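Local coordinates for protein endo-beta-1,4-glucanase (Ampullaria crossean, PDB 5XBU) that probably hydrolyses internal beta-1,4-glucosidic bonds of cellulose, as a snail endoglucanase of glycoside hydrolase family 45, at residues S26-C40 and V108-W120. Residues are numbered along the deposited sequence; the frame is centred on the assembly and turned at random. Where two conformers were deposited one is given.
Sequences STTRYVDGHKGACGC and VTNACPINGNEEW
Asn110 reaches across to residues 26-40 with both ends of its amide. Asn110 ND2 points at the phenol oxygen of Tyr30 in a nearly straight bond (ND2 to OH 3.0 Å, 172° at the hydrogen), with the oxygen lying in the amide plane; ring and amide are turned 46° apart. At the other end, Asn110 OD1 accepts a hydrogen bond from the Ala37 N, 2.9 Å away, the donor sitting above the carbonyl plane, and takes a weak second bond from the N of Ala111. With CG anti to the backbone N (chi1 -168°), the amide is brought up to Gly36, whose CA lies 3.4 Å from Asn110 OD1. A leucine in place of Asn110 would probably leave the Tyr30 hydroxyl and the Ala37 N-H without these mates. In this double-psi beta-barrel fold of family 45, residues 26-40 comprise the end of barrel strand 22-30 and the loop after it, and residues 108-120 lead from the end of strand 104-108 to the start of helix 118-121. One water accepts from Asn110 ND2, while another ties Thr109 O to Lys35 O and Cys40 N. Further along, the Thr28 methyl sits over one face of the Trp120 indole, CG2 being 3.7 Å from the five-membered ring centroid in a CH-pi contact; OG1 is turned to Asp142 and His140. Ser26 CB meets the six-membered ring at Trp120 CZ3 (3.6 Å), and its OG bonds His140.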
loop_
_atom_site.group_PDB
_atom_site.type_symbol
_atom_site.label_atom_id
_atom_site.label_comp_id
_atom_site.label_asym_id
_atom_site.label_seq_id
_atom_site.Cartn_x
_atom_site.Cartn_y
_atom_site.Cartn_z
ATOM N N SER A 26 2.264 -7.351 2.948
ATOM C CA SER A 26 3.298 -7.425 1.933
ATOM C C SER A 26 3.398 -6.095 1.201
ATOM O O SER A 26 2.476 -5.270 1.225
ATOM C CB SER A 26 3.018 -8.577 0.973
ATOM O OG SER A 26 1.654 -8.638 0.577
ATOM N N THR A 27 4.553 -5.888 0.562
ATOM C CA THR A 27 4.791 -4.707 -0.236
ATOM C C THR A 27 5.489 -5.095 -1.530
ATOM O O THR A 27 6.231 -6.068 -1.596
ATOM C CB THR A 27 5.614 -3.625 0.510
ATOM O OG1 THR A 27 6.988 -4.016 0.623
ATOM C CG2 THR A 27 5.075 -3.269 1.873
ATOM N N THR A 28 5.262 -4.272 -2.558
ATOM C CA THR A 28 6.015 -4.280 -3.807
ATOM C C THR A 28 6.256 -2.823 -4.189
ATOM O O THR A 28 5.832 -1.899 -3.484
ATOM C CB THR A 28 5.301 -5.063 -4.926
ATOM O OG1 THR A 28 3.954 -4.610 -5.067
ATOM C CG2 THR A 28 5.301 -6.571 -4.695
ATOM N N ARG A 29 6.911 -2.599 -5.318
ATOM C CA ARG A 29 7.050 -1.258 -5.855
ATOM C C ARG A 29 6.514 -1.247 -7.274
ATOM O O ARG A 29 6.523 -2.276 -7.962
ATOM C CB ARG A 29 8.499 -0.758 -5.786
ATOM C CG ARG A 29 9.535 -1.713 -6.376
ATOM C CD ARG A 29 10.957 -1.201 -6.145
ATOM N NE ARG A 29 11.951 -2.214 -5.840
ATOM C CZ ARG A 29 13.251 -1.967 -5.878
ATOM N NH1 ARG A 29 14.138 -2.908 -5.576
ATOM N NH2 ARG A 29 13.655 -0.762 -6.252
ATOM N N TYR A 30 6.018 -0.086 -7.690
ATOM C CA TYR A 30 5.466 0.058 -9.017
ATOM C C TYR A 30 5.804 1.413 -9.569
ATOM O O TYR A 30 6.116 2.355 -8.831
ATOM C CB TYR A 30 3.975 -0.171 -9.055
ATOM C CG TYR A 30 3.081 0.989 -8.630
ATOM C CD1 TYR A 30 2.955 1.373 -7.306
ATOM C CD2 TYR A 30 2.337 1.695 -9.590
ATOM C CE1 TYR A 30 2.091 2.387 -6.937
ATOM C CE2 TYR A 30 1.474 2.736 -9.226
ATOM C CZ TYR A 30 1.352 3.052 -7.893
ATOM O OH TYR A 30 0.477 4.065 -7.569
ATOM N N VAL A 31 5.647 1.461 -10.892
ATOM C CA VAL A 31 5.799 2.617 -11.743
ATOM C C VAL A 31 4.813 2.466 -12.904
ATOM O O VAL A 31 4.654 1.371 -13.454
ATOM C CB VAL A 31 7.256 2.525 -12.221
ATOM C CG1 VAL A 31 7.358 2.382 -13.717
ATOM C CG2 VAL A 31 8.075 3.572 -11.587
ATOM N N ASP A 32 4.122 3.554 -13.278
ATOM C CA ASP A 32 3.237 3.506 -14.452
ATOM C C ASP A 32 2.840 4.883 -14.976
ATOM O O ASP A 32 2.222 4.999 -16.039
ATOM C CB ASP A 32 1.993 2.627 -14.220
ATOM C CG ASP A 32 1.008 3.214 -13.205
ATOM O OD1 ASP A 32 1.125 4.393 -12.812
ATOM O OD2 ASP A 32 0.097 2.464 -12.789
ATOM N N GLY A 33 3.200 5.913 -14.220
ATOM C CA GLY A 33 2.912 7.322 -14.395
ATOM C C GLY A 33 1.476 7.756 -14.579
ATOM O O GLY A 33 1.248 8.867 -15.061
ATOM N N HIS A 34 0.504 6.928 -14.205
ATOM C CA HIS A 34 -0.896 7.319 -14.309
ATOM C C HIS A 34 -1.248 8.307 -13.206
ATOM O O HIS A 34 -0.618 8.348 -12.143
ATOM C CB HIS A 34 -1.817 6.106 -14.153
ATOM C CG HIS A 34 -1.773 5.169 -15.322
ATOM N ND1 HIS A 34 -1.875 5.613 -16.624
ATOM C CD2 HIS A 34 -1.610 3.826 -15.385
ATOM C CE1 HIS A 34 -1.784 4.578 -17.436
ATOM N NE2 HIS A 34 -1.620 3.486 -16.710
ATOM N N LYS A 35 -2.334 9.054 -13.426
ATOM C CA LYS A 35 -2.847 9.919 -12.372
ATOM C C LYS A 35 -3.243 9.103 -11.150
ATOM O O LYS A 35 -2.882 9.442 -10.018
ATOM C CB LYS A 35 -4.042 10.717 -12.885
ATOM C CG LYS A 35 -4.675 11.550 -11.793
ATOM C CD LYS A 35 -5.623 12.593 -12.340
ATOM C CE LYS A 35 -6.850 11.969 -12.974
ATOM N NZ LYS A 35 -7.718 13.038 -13.567
ATOM N N GLY A 36 -3.981 8.026 -11.366
ATOM C CA GLY A 36 -4.343 7.123 -10.292
ATOM C C GLY A 36 -5.789 7.278 -9.837
ATOM O O GLY A 36 -6.511 8.222 -10.175
ATOM N N ALA A 37 -6.174 6.321 -9.007
ATOM C CA ALA A 37 -7.557 6.060 -8.663
ATOM C C ALA A 37 -8.141 7.042 -7.668
ATOM O O ALA A 37 -9.353 6.980 -7.422
ATOM C CB ALA A 37 -7.673 4.639 -8.123
ATOM N N CYS A 38 -7.329 7.930 -7.084
ATOM C CA CYS A 38 -7.831 8.943 -6.181
ATOM C C CYS A 38 -7.868 10.318 -6.835
ATOM O O CYS A 38 -8.185 11.304 -6.159
ATOM C CB CYS A 38 -7.051 8.983 -4.871
ATOM S SG CYS A 38 -7.087 7.387 -4.002
ATOM N N GLY A 39 -7.615 10.395 -8.136
ATOM C CA GLY A 39 -7.737 11.665 -8.821
ATOM C C GLY A 39 -6.682 12.686 -8.449
ATOM O O GLY A 39 -6.940 13.894 -8.520
ATOM N N CYS A 40 -5.477 12.231 -8.107
ATOM C CA CYS A 40 -4.405 13.129 -7.682
ATOM C C CYS A 40 -3.624 13.671 -8.881
ATOM O O CYS A 40 -2.435 13.406 -9.078
ATOM C CB CYS A 40 -3.500 12.443 -6.670
ATOM S SG CYS A 40 -4.404 12.045 -5.139
ATOM N N VAL A 108 -2.424 6.810 0.666
ATOM C CA VAL A 108 -3.172 6.106 -0.366
ATOM C C VAL A 108 -3.609 7.089 -1.444
ATOM O O VAL A 108 -4.414 7.988 -1.188
ATOM C CB VAL A 108 -4.405 5.423 0.242
ATOM C CG1 VAL A 108 -5.220 4.773 -0.837
ATOM C CG2 VAL A 108 -3.982 4.443 1.349
ATOM N N THR A 109 -3.097 6.891 -2.663
ATOM C CA THR A 109 -3.472 7.736 -3.797
ATOM C C THR A 109 -3.896 6.932 -5.009
ATOM O O THR A 109 -4.283 7.532 -6.020
ATOM C CB THR A 109 -2.353 8.699 -4.191
ATOM O OG1 THR A 109 -1.281 7.914 -4.699
ATOM C CG2 THR A 109 -1.912 9.567 -3.052
ATOM N N ASN A 110 -3.871 5.604 -4.942
ATOM C CA ASN A 110 -4.170 4.780 -6.096
ATOM C C ASN A 110 -4.603 3.417 -5.575
ATOM O O ASN A 110 -4.586 3.181 -4.368
ATOM C CB ASN A 110 -2.933 4.768 -7.000
ATOM C CG ASN A 110 -3.173 4.184 -8.372
ATOM O OD1 ASN A 110 -4.300 4.073 -8.848
ATOM N ND2 ASN A 110 -2.089 3.816 -9.036
ATOM N N ALA A 111 -4.999 2.536 -6.496
ATOM C CA ALA A 111 -5.455 1.192 -6.162
ATOM C C ALA A 111 -4.649 0.149 -6.913
ATOM O O ALA A 111 -4.250 0.368 -8.060
ATOM C CB ALA A 111 -6.923 1.031 -6.562
ATOM N N CYS A 112 -4.465 -0.999 -6.256
ATOM C CA CYS A 112 -3.904 -2.202 -6.860
ATOM C C CYS A 112 -5.077 -3.159 -7.079
ATOM O O CYS A 112 -5.495 -3.854 -6.138
ATOM C CB CYS A 112 -2.853 -2.824 -5.937
ATOM S SG CYS A 112 -2.055 -4.327 -6.612
ATOM N N PRO A 113 -5.686 -3.178 -8.272
ATOM C CA PRO A 113 -6.883 -4.016 -8.445
ATOM C C PRO A 113 -6.536 -5.489 -8.399
ATOM O O PRO A 113 -5.435 -5.910 -8.763
ATOM C CB PRO A 113 -7.398 -3.654 -9.843
ATOM C CG PRO A 113 -6.720 -2.402 -10.223
ATOM C CD PRO A 113 -5.420 -2.358 -9.472
ATOM N N ILE A 114 -7.517 -6.285 -7.984
ATOM C CA ILE A 114 -7.379 -7.735 -8.059
ATOM C C ILE A 114 -7.042 -8.145 -9.484
ATOM O O ILE A 114 -6.154 -8.966 -9.721
ATOM C CB ILE A 114 -8.660 -8.420 -7.562
ATOM C CG1 ILE A 114 -8.883 -8.130 -6.074
ATOM C CG2 ILE A 114 -8.659 -9.903 -7.887
ATOM C CD1 ILE A 114 -10.295 -8.422 -5.574
ATOM N N ASN A 115 -7.756 -7.582 -10.451
ATOM C CA ASN A 115 -7.550 -7.937 -11.839
ATOM C C ASN A 115 -6.147 -7.535 -12.271
ATOM O O ASN A 115 -5.795 -6.362 -12.195
ATOM C CB ASN A 115 -8.591 -7.215 -12.690
ATOM C CG ASN A 115 -8.601 -7.723 -14.093
ATOM O OD1 ASN A 115 -8.358 -8.925 -14.313
ATOM N ND2 ASN A 115 -8.911 -6.859 -15.045
ATOM N N GLY A 116 -5.370 -8.500 -12.753
ATOM C CA GLY A 116 -4.003 -8.247 -13.160
ATOM C C GLY A 116 -2.986 -8.276 -12.045
ATOM O O GLY A 116 -1.793 -8.122 -12.331
ATOM N N ASN A 117 -3.396 -8.475 -10.791
ATOM C CA ASN A 117 -2.490 -8.494 -9.652
ATOM C C ASN A 117 -2.869 -9.607 -8.682
ATOM O O ASN A 117 -3.054 -9.374 -7.485
ATOM C CB ASN A 117 -2.464 -7.150 -8.928
ATOM C CG ASN A 117 -2.048 -6.010 -9.834
ATOM O OD1 ASN A 117 -0.854 -5.800 -10.070
ATOM N ND2 ASN A 117 -3.023 -5.259 -10.333
ATOM N N GLU A 118 -2.987 -10.836 -9.190
ATOM C CA GLU A 118 -3.497 -11.914 -8.345
ATOM C C GLU A 118 -2.574 -12.211 -7.175
ATOM O O GLU A 118 -3.037 -12.340 -6.034
ATOM C CB GLU A 118 -3.715 -13.184 -9.165
ATOM C CG GLU A 118 -4.086 -14.429 -8.324
ATOM C CD GLU A 118 -5.390 -14.339 -7.539
ATOM O OE1 GLU A 118 -6.260 -13.486 -7.797
ATOM O OE2 GLU A 118 -5.594 -15.218 -6.675
ATOM N N GLU A 119 -1.278 -12.379 -7.441
ATOM C CA GLU A 119 -0.365 -12.883 -6.419
ATOM C C GLU A 119 -0.410 -12.033 -5.156
ATOM O O GLU A 119 -0.435 -12.564 -4.029
ATOM C CB GLU A 119 1.058 -12.906 -6.987
ATOM C CG GLU A 119 2.097 -13.279 -5.940
ATOM C CD GLU A 119 3.481 -13.544 -6.508
ATOM O OE1 GLU A 119 4.334 -13.976 -5.710
ATOM O OE2 GLU A 119 3.723 -13.336 -7.715
ATOM N N TRP A 120 -0.316 -10.711 -5.324
ATOM C CA TRP A 120 -0.161 -9.794 -4.208
ATOM C C TRP A 120 -1.464 -9.128 -3.802
ATOM O O TRP A 120 -1.684 -8.890 -2.613
ATOM C CB TRP A 120 0.878 -8.712 -4.534
ATOM C CG TRP A 120 2.244 -9.242 -4.816
ATOM C CD1 TRP A 120 2.852 -9.331 -6.034
ATOM C CD2 TRP A 120 3.185 -9.762 -3.859
ATOM N NE1 TRP A 120 4.104 -9.868 -5.897
ATOM C CE2 TRP A 120 4.337 -10.129 -4.577
ATOM C CE3 TRP A 120 3.187 -9.923 -2.464
ATOM C CZ2 TRP A 120 5.471 -10.642 -3.960
ATOM C CZ3 TRP A 120 4.319 -10.447 -1.854
ATOM C CH2 TRP A 120 5.438 -10.805 -2.603
HETATM O O HOH W 1 0.525 5.514 -5.387
HETATM O O HOH W 2 -1.996 2.802 -11.611
HETATM O O HOH W 3 -4.511 9.551 -7.823
#